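Local coordinates for BSU-2 beta-lactamase (Bacillus subtilis, PDB 6W5E), which probably hydrolyses the amide bond of the four-membered ring of beta-lactam antibiotics, as a class D beta-lactamase of a Gram-positive bacterium, at residues 169-172 / 173-176; 107-110 / 111-114; 255-258 / 259-263. One frame throughout, in Å; residues are numbered along the deposited sequence. Where two conformers were deposited one is given.

The three local contacts follow one another along the chain: contact 2 (107-114) first, then contact 1 (169-176), then contact 3 (255-263). Contacts 1 and 3 share the six-stranded antiparallel sheet, which the start of helix 172-184 and the end of helix 248-261 both touch at strand 236-244. Contact 1 meets Val241 and Asn243 there and contact 3 meets Phe240 and Thr242, an alternation consistent with opposite faces of the sheet; their centres are 21 Å apart. Contact 2, between strands 98-99 and 115-116, lies across the centre of the chain from contact 1 and touches neither helix contact, its nearest atoms being about 17 Å from contact 1 and about 18 Å from contact 3.

Contact 1 (169-172 / 173-176); sequences TISP and LEQE
Ile170, still extended just before helix 172-184, lays its CG1 against Glu174 CB at 3.4 Å. With CG1 anti to the backbone N (chi1 -175°) the extended branch runs on into the turn, and CD1 comes to 3.8 Å from Gln175 CG. Its other branch, CG2, meets the same Gln175 chain nearer the amide, whose NE2 is taken by Thr77. Ser171 is the N-cap, and its bonds with Glu174 run both ways: Ser171 OG accepts from Glu174 N at 3.0 Å, while Ser171 N donates to Glu174 OE1 at 2.9 Å. This reciprocal pair is a capping box, a recurrent way of capping a helix N-terminus. The second bond is almost straight (172°) and uses the carboxylate lone pair that faces away from OE2. OE2 in turn forms a salt bridge with Arg71, so both carboxylate oxygens are held and the rotation of the group is probably fixed. Ser171 O already accepts an i to i+4 helical bond, from Gln175 N at 2.9 Å. Pro172 is the first helical residue; having no N-H to give, it suits a position where the helix supplies no acceptor. Its carbonyl O takes Glu176 N at 3.0 Å, while its ring packs on Thr49, Ile51, Val241 and Trp226 of the central sheet.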
loop_
_atom_site.group_PDB
_atom_site.type_symbol
_atom_site.label_atom_id
_atom_site.label_comp_id
_atom_site.label_asym_id
_atom_site.label_seq_id
_atom_site.Cartn_x
_atom_site.Cartn_y
_atom_site.Cartn_z
ATOM N N THR A 169 -10.348 5.959 -7.299
ATOM C CA THR A 169 -9.929 6.772 -6.169
ATOM C C THR A 169 -10.323 6.085 -4.868
ATOM O O THR A 169 -11.274 5.302 -4.821
ATOM C CB THR A 169 -10.555 8.173 -6.218
ATOM O OG1 THR A 169 -11.968 8.056 -6.035
ATOM C CG2 THR A 169 -10.260 8.858 -7.551
ATOM N N ILE A 170 -9.582 6.394 -3.811
ATOM C CA ILE A 170 -9.831 5.823 -2.492
ATOM C C ILE A 170 -9.289 6.805 -1.463
ATOM O O ILE A 170 -8.237 7.418 -1.671
ATOM C CB ILE A 170 -9.190 4.419 -2.368
ATOM C CG1 ILE A 170 -9.565 3.763 -1.034
ATOM C CG2 ILE A 170 -7.675 4.489 -2.584
ATOM C CD1 ILE A 170 -9.100 2.336 -0.901
ATOM N N SER A 171 -10.022 6.994 -0.371
ATOM C CA SER A 171 -9.527 7.942 0.619
ATOM C C SER A 171 -8.492 7.270 1.512
ATOM O O SER A 171 -8.461 6.039 1.632
ATOM C CB SER A 171 -10.670 8.478 1.475
ATOM O OG SER A 171 -11.064 7.516 2.435
ATOM N N PRO A 172 -7.627 8.058 2.157
ATOM C CA PRO A 172 -6.698 7.462 3.127
ATOM C C PRO A 172 -7.392 6.649 4.212
ATOM O O PRO A 172 -6.901 5.571 4.575
ATOM C CB PRO A 172 -5.936 8.679 3.657
ATOM C CG PRO A 172 -5.895 9.604 2.474
ATOM C CD PRO A 172 -7.254 9.445 1.821
ATOM N N LEU A 173 -8.549 7.103 4.705
ATOM C CA LEU A 173 -9.274 6.318 5.701
ATOM C C LEU A 173 -9.798 5.012 5.110
ATOM O O LEU A 173 -9.788 3.976 5.785
ATOM C CB LEU A 173 -10.403 7.144 6.318
ATOM C CG LEU A 173 -9.934 8.039 7.468
ATOM C CD1 LEU A 173 -10.974 9.098 7.827
ATOM C CD2 LEU A 173 -9.558 7.191 8.682
ATOM N N GLU A 174 -10.246 5.034 3.848
ATOM C CA GLU A 174 -10.687 3.798 3.201
ATOM C C GLU A 174 -9.521 2.833 3.000
ATOM O O GLU A 174 -9.690 1.610 3.122
ATOM C CB GLU A 174 -11.377 4.108 1.869
ATOM C CG GLU A 174 -12.771 4.710 2.023
ATOM C CD GLU A 174 -13.382 5.178 0.714
ATOM O OE1 GLU A 174 -12.651 5.716 -0.146
ATOM O OE2 GLU A 174 -14.611 5.001 0.548
ATOM N N GLN A 175 -8.337 3.362 2.685
ATOM C CA GLN A 175 -7.144 2.522 2.626
ATOM C C GLN A 175 -6.866 1.882 3.980
ATOM O O GLN A 175 -6.536 0.690 4.050
ATOM C CB GLN A 175 -5.944 3.346 2.170
ATOM C CG GLN A 175 -5.937 3.676 0.682
ATOM C CD GLN A 175 -4.822 2.970 -0.078
ATOM O OE1 GLN A 175 -4.478 1.833 0.219
ATOM N NE2 GLN A 175 -4.261 3.646 -1.066
ATOM N N GLU A 176 -6.993 2.655 5.068
ATOM C CA GLU A 176 -6.779 2.096 6.402
ATOM C C GLU A 176 -7.730 0.938 6.665
ATOM O O GLU A 176 -7.329 -0.091 7.217
ATOM C CB GLU A 176 -6.948 3.163 7.487
ATOM C CG GLU A 176 -6.537 2.680 8.899
ATOM C CD GLU A 176 -7.547 1.721 9.581
ATOM O OE1 GLU A 176 -8.755 1.790 9.271
ATOM O OE2 GLU A 176 -7.140 0.890 10.429
#

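Contact 2 (107-110 / 111-114); sequences EFES and WNRD
Two successive i to i+3 backbone bonds, Trp111 N to Phe108 O at 2.9 Å and Asn112 N to Glu109 O at 3.0 Å, wind residues 109-111 into a short 3-10 turn, with Phe108 O and Asn112 N at its ends. This curl puts Phe108 and Trp111 alongside each other, their side chains pointing the same way. The pair is edge-to-face: the edge of Phe108 is directed at the face of Trp111, with 4.9 Å between the centroids of the Phe108 ring and the Trp111 six-membered ring and 68° between their planes. The closest touch is Phe108 CD2 to Trp111 CZ2, 3.4 Å, toward the rim of the indole. Phe108 CB adds a CH-pi contact, standing 4.0 Å from the centroid of the five-membered ring of Trp111 and almost exactly on its normal. The indole itself is fixed by NE1, which donates to Glu123 O.

On the polar side, Glu109 doubles back at chi2 (61°), bringing OE1 to 2.8 Å from Asn112 ND2. The bond is nearly straight (167°) and lies in the amide plane, but it meets the carboxylate from above its own plane. Asn112 OD1 accepts from Arg106 N, so both ends of the amide are engaged. A water donates to Glu109 O at 2.6 Å and accepts from Arg113 NE at 2.9 Å, sitting at the guanidinium edge while Ser110 O lies over one face, toward the rim, without a hydrogen bond to NE. A second water links Glu109 OE2 to Asn112 O. The 3-10 turn passes directly into an inverse gamma turn centred on Asn112, a sharp kink just before strand 115-116, which pairs with 98-99.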
loop_
_atom_site.group_PDB
_atom_site.type_symbol
_atom_site.label_atom_id
_atom_site.label_comp_id
_atom_site.label_asym_id
_atom_site.label_seq_id
_atom_site.Cartn_x
_atom_site.Cartn_y
_atom_site.Cartn_z
ATOM N N GLU A 107 11.332 4.313 -17.095
ATOM C CA GLU A 107 11.777 5.475 -16.329
ATOM C C GLU A 107 12.820 5.112 -15.276
ATOM O O GLU A 107 13.745 5.890 -15.020
ATOM C CB GLU A 107 10.577 6.183 -15.695
ATOM C CG GLU A 107 10.951 7.430 -14.905
ATOM C CD GLU A 107 9.765 8.073 -14.212
ATOM O OE1 GLU A 107 8.615 7.678 -14.497
ATOM O OE2 GLU A 107 9.985 8.987 -13.386
ATOM N N PHE A 108 12.695 3.945 -14.652
ATOM C CA PHE A 108 13.599 3.534 -13.585
ATOM C C PHE A 108 14.367 2.297 -14.019
ATOM O O PHE A 108 13.773 1.333 -14.511
ATOM C CB PHE A 108 12.828 3.270 -12.288
ATOM C CG PHE A 108 12.109 4.480 -11.765
ATOM C CD1 PHE A 108 12.796 5.457 -11.061
ATOM C CD2 PHE A 108 10.752 4.649 -11.985
ATOM C CE1 PHE A 108 12.140 6.580 -10.583
ATOM C CE2 PHE A 108 10.090 5.769 -11.509
ATOM C CZ PHE A 108 10.786 6.736 -10.807
ATOM N N GLU A 109 15.689 2.326 -13.834
ATOM C CA GLU A 109 16.500 1.201 -14.291
ATOM C C GLU A 109 16.125 -0.100 -13.585
ATOM O O GLU A 109 16.274 -1.182 -14.167
ATOM C CB GLU A 109 17.992 1.513 -14.157
ATOM C CG GLU A 109 18.920 0.397 -14.648
ATOM C CD GLU A 109 18.742 0.056 -16.130
ATOM O OE1 GLU A 109 18.077 0.822 -16.866
ATOM O OE2 GLU A 109 19.270 -0.996 -16.557
ATOM N N SER A 110 15.617 -0.026 -12.348
ATOM C CA SER A 110 15.186 -1.237 -11.653
ATOM C C SER A 110 14.008 -1.913 -12.341
ATOM O O SER A 110 13.723 -3.080 -12.054
ATOM C CB SER A 110 14.826 -0.924 -10.199
ATOM O OG SER A 110 13.676 -0.099 -10.142
ATOM N N TRP A 111 13.313 -1.205 -13.231
ATOM C CA TRP A 111 12.224 -1.787 -14.005
ATOM C C TRP A 111 12.710 -2.516 -15.247
ATOM O O TRP A 111 11.945 -3.300 -15.827
ATOM C CB TRP A 111 11.288 -0.675 -14.479
ATOM C CG TRP A 111 10.535 0.026 -13.379
ATOM C CD1 TRP A 111 10.590 -0.237 -12.036
ATOM C CD2 TRP A 111 9.608 1.106 -13.540
ATOM N NE1 TRP A 111 9.741 0.610 -11.360
ATOM C CE2 TRP A 111 9.137 1.450 -12.258
ATOM C CE3 TRP A 111 9.135 1.820 -14.648
ATOM C CZ2 TRP A 111 8.208 2.464 -12.055
ATOM C CZ3 TRP A 111 8.218 2.832 -14.441
ATOM C CH2 TRP A 111 7.767 3.148 -13.157
ATOM N N ASN A 112 13.943 -2.253 -15.681
ATOM C CA ASN A 112 14.443 -2.720 -16.975
ATOM C C ASN A 112 15.168 -4.060 -16.831
ATOM O O ASN A 112 16.357 -4.205 -17.109
ATOM C CB ASN A 112 15.336 -1.659 -17.611
ATOM C CG ASN A 112 14.630 -0.331 -17.781
ATOM O OD1 ASN A 112 13.420 -0.288 -18.005
ATOM N ND2 ASN A 112 15.384 0.766 -17.688
ATOM N N ARG A 113 14.400 -5.051 -16.395
ATOM C CA ARG A 113 14.898 -6.385 -16.096
ATOM C C ARG A 113 13.686 -7.298 -15.971
ATOM O O ARG A 113 12.553 -6.833 -15.810
ATOM C CB ARG A 113 15.697 -6.381 -14.784
ATOM C CG ARG A 113 14.809 -6.100 -13.562
ATOM C CD ARG A 113 15.525 -6.202 -12.217
ATOM N NE ARG A 113 16.520 -5.149 -12.039
ATOM C CZ ARG A 113 16.859 -4.619 -10.865
ATOM N NH1 ARG A 113 17.781 -3.667 -10.816
ATOM N NH2 ARG A 113 16.280 -5.033 -9.745
ATOM N N ASP A 114 13.921 -8.604 -16.043
ATOM C CA ASP A 114 12.838 -9.530 -15.759
ATOM C C ASP A 114 12.373 -9.317 -14.327
ATOM O O ASP A 114 13.164 -8.977 -13.441
ATOM C CB ASP A 114 13.313 -10.974 -15.911
ATOM C CG ASP A 114 13.725 -11.325 -17.334
ATOM O OD1 ASP A 114 13.287 -10.661 -18.300
ATOM O OD2 ASP A 114 14.494 -12.297 -17.481
HETATM O O HOH W 1 17.781 -3.330 -13.923
HETATM O O HOH W 2 18.352 -2.577 -18.485
#

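Contact 3 (255-258 / 259-263); sequences TVDI and LKKYG
Lys261 N donates to Asp257 O at 2.9 Å in a nearly straight helical bond (164°), and the Lys261 side chain sets out over the same carbonyl, with CG 3.3 Å from Asp257 O. With CG beside its own backbone N (chi1 -82°) and every later bond extended, the lysine slants across Asp257. Its NZ forms salt bridges with Glu42 and Asp41; a further link to Asp257 OD2 is long and doubtful, since Asp257 was deposited in two conformers.

The neighbouring helical bonds are equally regular, as with Leu259 N to Thr255 O at 2.9 Å. Lys260 runs side by side with Val256, and its CE touches Val256 CG1 at 3.9 Å, an aliphatic contact on the outer side of the helix. Thr255 and Leu259 make the matching pair one residue earlier, CG2 to CD1 at 3.9 Å. Ile258 O receives Tyr262 N at 3.0 Å in a more bent bond (144°), and the same carbonyl oxygen lies in the plane of the Tyr262 ring, at its CD2 edge. Ile258 CG2 then reaches Tyr262 CD2 at 4.1 Å.

Tyr262 leaves helical geometry, and Gly263, at positive phi, is the C-prime residue of a Schellman motif: Gly263 N bonds Lys260 O at 3.1 Å, and Leu264 N bonds Leu259 O. The helix end thus lies between two elements: Thr255 and Leu259 rest on Phe240 of strand 236-244, with Thr255 OG1 bonded to Thr242, whereas Ile258 covers Val39 and Tyr262 OH bonds Asn38 O in the N-terminal segment before strand 48-54.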
loop_
_atom_site.group_PDB
_atom_site.type_symbol
_atom_site.label_atom_id
_atom_site.label_comp_id
_atom_site.label_asym_id
_atom_site.label_seq_id
_atom_site.Cartn_x
_atom_site.Cartn_y
_atom_site.Cartn_z
ATOM N N THR A 255 6.610 8.577 7.449
ATOM C CA THR A 255 6.096 7.459 8.231
ATOM C C THR A 255 7.186 6.876 9.110
ATOM O O THR A 255 6.981 6.639 10.304
ATOM C CB THR A 255 5.562 6.375 7.295
ATOM O OG1 THR A 255 4.584 6.928 6.405
ATOM C CG2 THR A 255 4.929 5.253 8.098
ATOM N N VAL A 256 8.357 6.620 8.527
ATOM C CA VAL A 256 9.460 6.049 9.295
ATOM C C VAL A 256 9.857 6.971 10.443
ATOM O O VAL A 256 10.100 6.507 11.564
ATOM C CB VAL A 256 10.634 5.700 8.363
ATOM C CG1 VAL A 256 11.878 5.376 9.167
ATOM C CG2 VAL A 256 10.242 4.519 7.463
ATOM N N ASP A 257 9.915 8.286 10.188
ATOM C CA ASP A 257 10.235 9.214 11.266
ATOM C C ASP A 257 9.231 9.103 12.410
ATOM O O ASP A 257 9.631 9.072 13.579
ATOM C CB ASP A 257 10.346 10.645 10.741
ATOM C CG ASP A 257 11.325 11.482 11.547
ATOM O OD1 ASP A 257 12.514 11.109 11.628
ATOM O OD2 ASP A 257 10.906 12.517 12.099
ATOM N N ILE A 258 7.932 9.026 12.101
ATOM C CA ILE A 258 6.914 8.912 13.141
ATOM C C ILE A 258 7.066 7.604 13.898
ATOM O O ILE A 258 7.017 7.575 15.134
ATOM C CB ILE A 258 5.506 9.052 12.532
ATOM C CG1 ILE A 258 5.306 10.459 11.952
ATOM C CG2 ILE A 258 4.443 8.726 13.575
ATOM C CD1 ILE A 258 4.092 10.577 11.060
ATOM N N LEU A 259 7.248 6.499 13.169
ATOM C CA LEU A 259 7.327 5.198 13.828
ATOM C C LEU A 259 8.564 5.088 14.709
ATOM O O LEU A 259 8.535 4.384 15.724
ATOM C CB LEU A 259 7.284 4.068 12.798
ATOM C CG LEU A 259 6.009 3.957 11.958
ATOM C CD1 LEU A 259 6.133 2.811 10.957
ATOM C CD2 LEU A 259 4.751 3.797 12.815
ATOM N N LYS A 260 9.648 5.779 14.344
ATOM C CA LYS A 260 10.827 5.840 15.202
ATOM C C LYS A 260 10.581 6.725 16.422
ATOM O O LYS A 260 10.894 6.338 17.552
ATOM C CB LYS A 260 12.026 6.349 14.404
ATOM C CG LYS A 260 12.621 5.319 13.453
ATOM C CD LYS A 260 13.782 5.910 12.665
ATOM C CE LYS A 260 14.523 4.826 11.914
ATOM N NZ LYS A 260 15.618 5.377 11.071
ATOM N N LYS A 261 10.005 7.917 16.210
ATOM C CA LYS A 261 9.740 8.834 17.314
ATOM C C LYS A 261 8.843 8.206 18.366
ATOM O O LYS A 261 8.961 8.530 19.549
ATOM C CB LYS A 261 9.031 10.077 16.788
ATOM C CG LYS A 261 9.893 11.139 16.179
ATOM C CD LYS A 261 8.978 12.269 15.738
ATOM C CE LYS A 261 9.738 13.502 15.354
ATOM N NZ LYS A 261 8.775 14.485 14.820
ATOM N N TYR A 262 7.914 7.345 17.956
ATOM C CA TYR A 262 6.940 6.760 18.867
ATOM C C TYR A 262 7.286 5.332 19.258
ATOM O O TYR A 262 6.440 4.621 19.807
ATOM C CB TYR A 262 5.516 6.919 18.321
ATOM C CG TYR A 262 5.057 8.345 18.513
ATOM C CD1 TYR A 262 4.486 8.744 19.710
ATOM C CD2 TYR A 262 5.267 9.307 17.527
ATOM C CE1 TYR A 262 4.107 10.057 19.924
ATOM C CE2 TYR A 262 4.892 10.633 17.727
ATOM C CZ TYR A 262 4.306 10.994 18.929
ATOM O OH TYR A 262 3.927 12.301 19.140
ATOM N N GLY A 263 8.523 4.911 19.005
ATOM C CA GLY A 263 9.054 3.694 19.588
ATOM C C GLY A 263 8.592 2.401 18.959
ATOM O O GLY A 263 8.771 1.341 19.569
#